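Local coordinates for protein putative hemolysin (Streptococcus mutans UA159, PDB 2RK5) that has no firmly established activity but, through this C-terminal transporter-associated domain of a larger membrane protein, may bind flavin adenine dinucleotide, at residues A[4-7]-A[8-11]; A[49-52]-A[53-56]. All blocks are in the same frame, centred on the assembly; numbering follows the deposited sequence.

Contact 1 of 2, residues A[4-7]-A[8-11]; sequences EIAD and NTYI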
loop_
_atom_site.group_PDB
_atom_site.type_symbol
_atom_site.label_atom_id
_atom_site.label_comp_id
_atom_site.label_asym_id
_atom_site.label_seq_id
_atom_site.Cartn_x
_atom_site.Cartn_y
_atom_site.Cartn_z
ATOM N N GLU A 4 -10.030 2.934 22.036
ATOM C CA GLU A 4 -9.763 1.776 22.861
ATOM C C GLU A 4 -10.927 0.787 22.741
ATOM O O GLU A 4 -12.085 1.186 22.876
ATOM C CB GLU A 4 -9.586 2.216 24.317
ATOM C CG GLU A 4 -9.098 1.129 25.246
ATOM C CD GLU A 4 -8.663 1.666 26.615
ATOM O OE1 GLU A 4 -8.320 2.871 26.740
ATOM O OE2 GLU A 4 -8.649 0.869 27.569
ATOM N N ILE A 5 -10.642 -0.487 22.472
ATOM C CA ILE A 5 -11.708 -1.490 22.317
ATOM C C ILE A 5 -11.671 -2.579 23.408
ATOM O O ILE A 5 -12.676 -3.264 23.645
ATOM C CB ILE A 5 -11.738 -2.100 20.891
ATOM C CG1 ILE A 5 -10.471 -2.894 20.596
ATOM C CG2 ILE A 5 -11.913 -0.978 19.857
ATOM C CD1 ILE A 5 -10.623 -3.836 19.433
ATOM N N ALA A 6 -10.535 -2.703 24.086
ATOM C CA ALA A 6 -10.360 -3.630 25.210
ATOM C C ALA A 6 -9.109 -3.135 25.923
ATOM O O ALA A 6 -8.482 -2.199 25.440
ATOM C CB ALA A 6 -10.181 -5.034 24.695
ATOM N N ASP A 7 -8.749 -3.705 27.071
ATOM C CA ASP A 7 -7.597 -3.200 27.811
ATOM C C ASP A 7 -6.359 -3.334 26.918
ATOM O O ASP A 7 -6.139 -4.386 26.340
ATOM C CB ASP A 7 -7.367 -3.967 29.125
ATOM C CG ASP A 7 -8.285 -3.513 30.257
ATOM O OD1 ASP A 7 -9.065 -2.538 30.104
ATOM O OD2 ASP A 7 -8.220 -4.142 31.329
ATOM N N ASN A 8 -5.616 -2.243 26.782
ATOM C CA ASN A 8 -4.386 -2.201 25.975
ATOM C C ASN A 8 -4.572 -2.632 24.517
ATOM O O ASN A 8 -3.611 -3.057 23.866
ATOM C CB ASN A 8 -3.314 -3.054 26.659
ATOM C CG ASN A 8 -2.980 -2.551 28.062
ATOM O OD1 ASN A 8 -2.989 -3.317 29.029
ATOM N ND2 ASN A 8 -2.728 -1.257 28.181
ATOM N N THR A 9 -5.799 -2.509 24.010
ATOM C CA THR A 9 -6.119 -2.892 22.638
ATOM C C THR A 9 -6.881 -1.771 21.972
ATOM O O THR A 9 -7.867 -1.294 22.509
ATOM C CB THR A 9 -6.961 -4.179 22.618
ATOM O OG1 THR A 9 -6.355 -5.148 23.494
ATOM C CG2 THR A 9 -7.104 -4.725 21.199
ATOM N N TYR A 10 -6.426 -1.358 20.783
ATOM C CA TYR A 10 -6.959 -0.183 20.099
ATOM C C TYR A 10 -7.194 -0.433 18.616
ATOM O O TYR A 10 -6.522 -1.269 18.014
ATOM C CB TYR A 10 -5.991 0.996 20.236
ATOM C CG TYR A 10 -5.588 1.293 21.653
ATOM C CD1 TYR A 10 -6.188 2.314 22.371
ATOM C CD2 TYR A 10 -4.615 0.532 22.288
ATOM C CE1 TYR A 10 -5.830 2.563 23.704
ATOM C CE2 TYR A 10 -4.247 0.790 23.607
ATOM C CZ TYR A 10 -4.864 1.801 24.309
ATOM O OH TYR A 10 -4.516 2.065 25.630
ATOM N N ILE A 11 -8.171 0.274 18.051
ATOM C CA ILE A 11 -8.308 0.369 16.597
ATOM C C ILE A 11 -7.933 1.779 16.203
ATOM O O ILE A 11 -8.426 2.748 16.790
ATOM C CB ILE A 11 -9.729 0.015 16.092
ATOM C CG1 ILE A 11 -10.084 -1.418 16.496
ATOM C CG2 ILE A 11 -9.837 0.161 14.586
ATOM C CD1 ILE A 11 -9.304 -2.489 15.790
HETATM O O HOH W 1 -5.981 0.305 27.740
#

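Contact 2 of 2, residues A[49-52]-A[53-56]; sequences PSQE and EKEH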
loop_
_atom_site.group_PDB
_atom_site.type_symbol
_atom_site.label_atom_id
_atom_site.label_comp_id
_atom_site.label_asym_id
_atom_site.label_seq_id
_atom_site.Cartn_x
_atom_site.Cartn_y
_atom_site.Cartn_z
ATOM N N PRO A 49 -1.201 -7.082 3.178
ATOM C CA PRO A 49 -1.966 -8.186 3.790
ATOM C C PRO A 49 -3.378 -8.207 3.310
ATOM O O PRO A 49 -3.785 -7.276 2.636
ATOM C CB PRO A 49 -2.059 -7.776 5.260
ATOM C CG PRO A 49 -2.022 -6.300 5.222
ATOM C CD PRO A 49 -0.963 -6.019 4.169
ATOM N N SER A 50 -4.106 -9.242 3.751
ATOM C CA SER A 50 -5.563 -9.319 3.676
ATOM C C SER A 50 -6.126 -9.867 4.990
ATOM O O SER A 50 -5.375 -10.296 5.917
ATOM C CB SER A 50 -5.982 -10.238 2.529
ATOM O OG SER A 50 -5.495 -11.553 2.705
ATOM N N GLN A 51 -7.453 -9.883 5.093
ATOM C CA GLN A 51 -8.076 -10.490 6.262
ATOM C C GLN A 51 -7.715 -11.985 6.354
ATOM O O GLN A 51 -7.510 -12.521 7.447
ATOM C CB GLN A 51 -9.588 -10.280 6.260
ATOM C CG GLN A 51 -10.246 -10.971 7.439
ATOM C CD GLN A 51 -11.606 -10.422 7.805
ATOM O OE1 GLN A 51 -12.152 -9.543 7.132
ATOM N NE2 GLN A 51 -12.167 -10.952 8.893
ATOM N N GLU A 52 -7.616 -12.658 5.210
ATOM C CA GLU A 52 -7.290 -14.081 5.196
ATOM C C GLU A 52 -5.837 -14.314 5.583
ATOM O O GLU A 52 -5.515 -15.324 6.200
ATOM C CB GLU A 52 -7.535 -14.674 3.801
ATOM C CG GLU A 52 -8.993 -14.696 3.374
ATOM C CD GLU A 52 -9.495 -13.412 2.722
ATOM O OE1 GLU A 52 -8.759 -12.392 2.681
ATOM O OE2 GLU A 52 -10.658 -13.433 2.247
ATOM N N GLU A 53 -4.980 -13.363 5.213
ATOM C CA GLU A 53 -3.546 -13.488 5.344
ATOM C C GLU A 53 -3.058 -12.243 6.043
ATOM O O GLU A 53 -2.507 -11.339 5.408
ATOM C CB GLU A 53 -2.930 -13.627 3.948
ATOM C CG GLU A 53 -3.411 -14.905 3.273
ATOM C CD GLU A 53 -2.957 -15.083 1.832
ATOM O OE1 GLU A 53 -2.116 -14.279 1.356
ATOM O OE2 GLU A 53 -3.465 -16.025 1.180
ATOM N N LYS A 54 -3.351 -12.161 7.344
ATOM C CA LYS A 54 -2.979 -10.988 8.131
ATOM C C LYS A 54 -1.499 -10.910 8.296
ATOM O O LYS A 54 -0.789 -11.922 8.288
ATOM C CB LYS A 54 -3.607 -11.040 9.505
ATOM C CG LYS A 54 -5.116 -11.009 9.448
ATOM C CD LYS A 54 -5.723 -10.965 10.802
ATOM C CE LYS A 54 -7.238 -10.838 10.704
ATOM N NZ LYS A 54 -7.927 -11.049 11.987
ATOM N N GLU A 55 -1.036 -9.686 8.493
ATOM C CA GLU A 55 0.372 -9.460 8.726
ATOM C C GLU A 55 0.530 -8.716 10.043
ATOM O O GLU A 55 -0.177 -7.764 10.316
ATOM C CB GLU A 55 1.015 -8.697 7.581
ATOM C CG GLU A 55 1.080 -9.513 6.260
ATOM C CD GLU A 55 2.068 -10.673 6.265
ATOM O OE1 GLU A 55 2.936 -10.713 7.154
ATOM O OE2 GLU A 55 1.986 -11.546 5.366
ATOM N N HIS A 56 1.455 -9.200 10.859
ATOM C CA HIS A 56 1.741 -8.647 12.180
ATOM C C HIS A 56 3.088 -7.957 12.151
ATOM O O HIS A 56 4.029 -8.489 11.574
ATOM C CB HIS A 56 1.844 -9.777 13.171
ATOM C CG HIS A 56 0.574 -10.522 13.377
ATOM N ND1 HIS A 56 -0.127 -11.140 12.361
ATOM C CD2 HIS A 56 -0.072 -10.838 14.518
ATOM C CE1 HIS A 56 -1.180 -11.755 12.864
ATOM N NE2 HIS A 56 -1.163 -11.599 14.170
HETATM O O HOH W 2 -4.044 -14.549 8.861
#

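Contact 1 of 2, residues A[4-7]-A[8-11]
Thr9 packs against both Ile5 and Ala6, and this one-against-two pairing makes a classic beta bulge next to the tight turn of a hairpin. Thr9 O takes a nearly straight bond from Ile5 N (2.9 Å, 170° at the hydrogen) and a weak, longer one from Ala6 N. The turn from Ala6 to Thr9 is type II, with Asn8 at positive phi, and Thr9 N closes it by bonding to Ala6 O at 3.1 Å. The Thr9 hydroxyl adds a second clasp: with chi1 at -47° it lies beside its own backbone N, from where Thr9 OG1 donates to Asp7 O at 3.0 Å, standing above the carbonyl plane. Thr9 CG2, anti to the backbone N, lies 3.9 Å from Ile5 CG1, while Ile5 CD1 reaches Ile11 CG1 at 3.8 Å. The tight part thus combines the short backbone and hydroxyl bonds of the turn with apolar contacts among Ile5, Thr9 CG2 and Ile11.

The side carrying Glu4 and Tyr10 is looser and wetter. Glu4 CA approaches Tyr10 CD1 obliquely, and the extended glutamate chain runs past CE1 with its carboxylate plane turned 55° from the ring. Glu4 OE2, weakly, and Tyr10 OH are joined through one water, which also accepts from the backbone N of Asn8 at 2.7 Å.

Strand 2-6 is the outermost of the sheet within the chain, whereas strand 9-13 is backed on its other edge by strand 77-85, with Asn8 pairing to Val85 and Tyr10 to Ile83; the Tyr10 ring also meets Phe25 of helix 18-25 edge-to-face.

Contact 2 of 2, residues A[49-52]-A[53-56]
The puckered Pro49 ring meets the returning chain by its CB corner, Pro49 CB sitting 3.6 Å from Glu53 O and 3.7 Å from Glu55 CG; Tyr41 and Leu42 of helix 37-45 and Asn70 of strand 64-74 also touch this buried ring. A flat group, the carbonyl of Glu53, receives Ser50 N from above its plane (56° out of it) rather than on a lone pair. The Ser50 N to Glu53 O bond is 3.1 Å long and nearly straight at the hydrogen (166°). At the carboxylate of Glu52, OE1 takes a weak bond from Ser50 OG.

Between these groups the backbone folds tightly, Gln51 and Glu52 adopting helical angles that turn the chain back. Ser50 grips the far side of the turn three times. Besides its N-H bond, Ser50 accepts Glu53 N on OG at 3.1 Å and, more weakly, on its carbonyl O. With chi1 at 61°, Ser50 OG is wedged between the backbone N and the carbonyl carbon, which turns it toward that amide and also brings it 3.5 Å from Glu53 CB. Lys54 lies alongside the bend, its CG 3.5 Å from Gln51 O and its extended chain carrying the ammonium onward. A water bridges the outside of the bend, donating to Glu52 O and accepting from Lys54 N.

In this largely exposed loop before strand 56-61, backbone bonds and one serine hydroxyl therefore supply the fixed geometry, and the main carbon-to-carbon contact is between Pro49 CB and Glu55 CG. The glutamates contribute little direct pairing: Glu52 OE1 and Glu53 OE2 stay 6.6 Å apart, and at this separation the like charges are not in contact, so any mutual repulsion is probably modest.

Overall arrangement
Starting from the N terminus, contact 1 closes the first hairpin, where strand 2-6 turns back into strand 9-13 at one margin of the antiparallel sheet. The chain then passes through helices 18-25 and 37-45 before contact 2 folds the loop leading into strand 56-61, the outermost strand at the other margin within this chain. The two are therefore in series, neither nested nor crossed, and their centres lie 19 Å apart, with nearest atoms about 9 Å away and no touch. Contact 1 belongs to the sheet itself, while residues 49-56 link helix 37-45 to strand 64-74 through Tyr41 and Asn70. Both are surface turns of the transporter-associated domain.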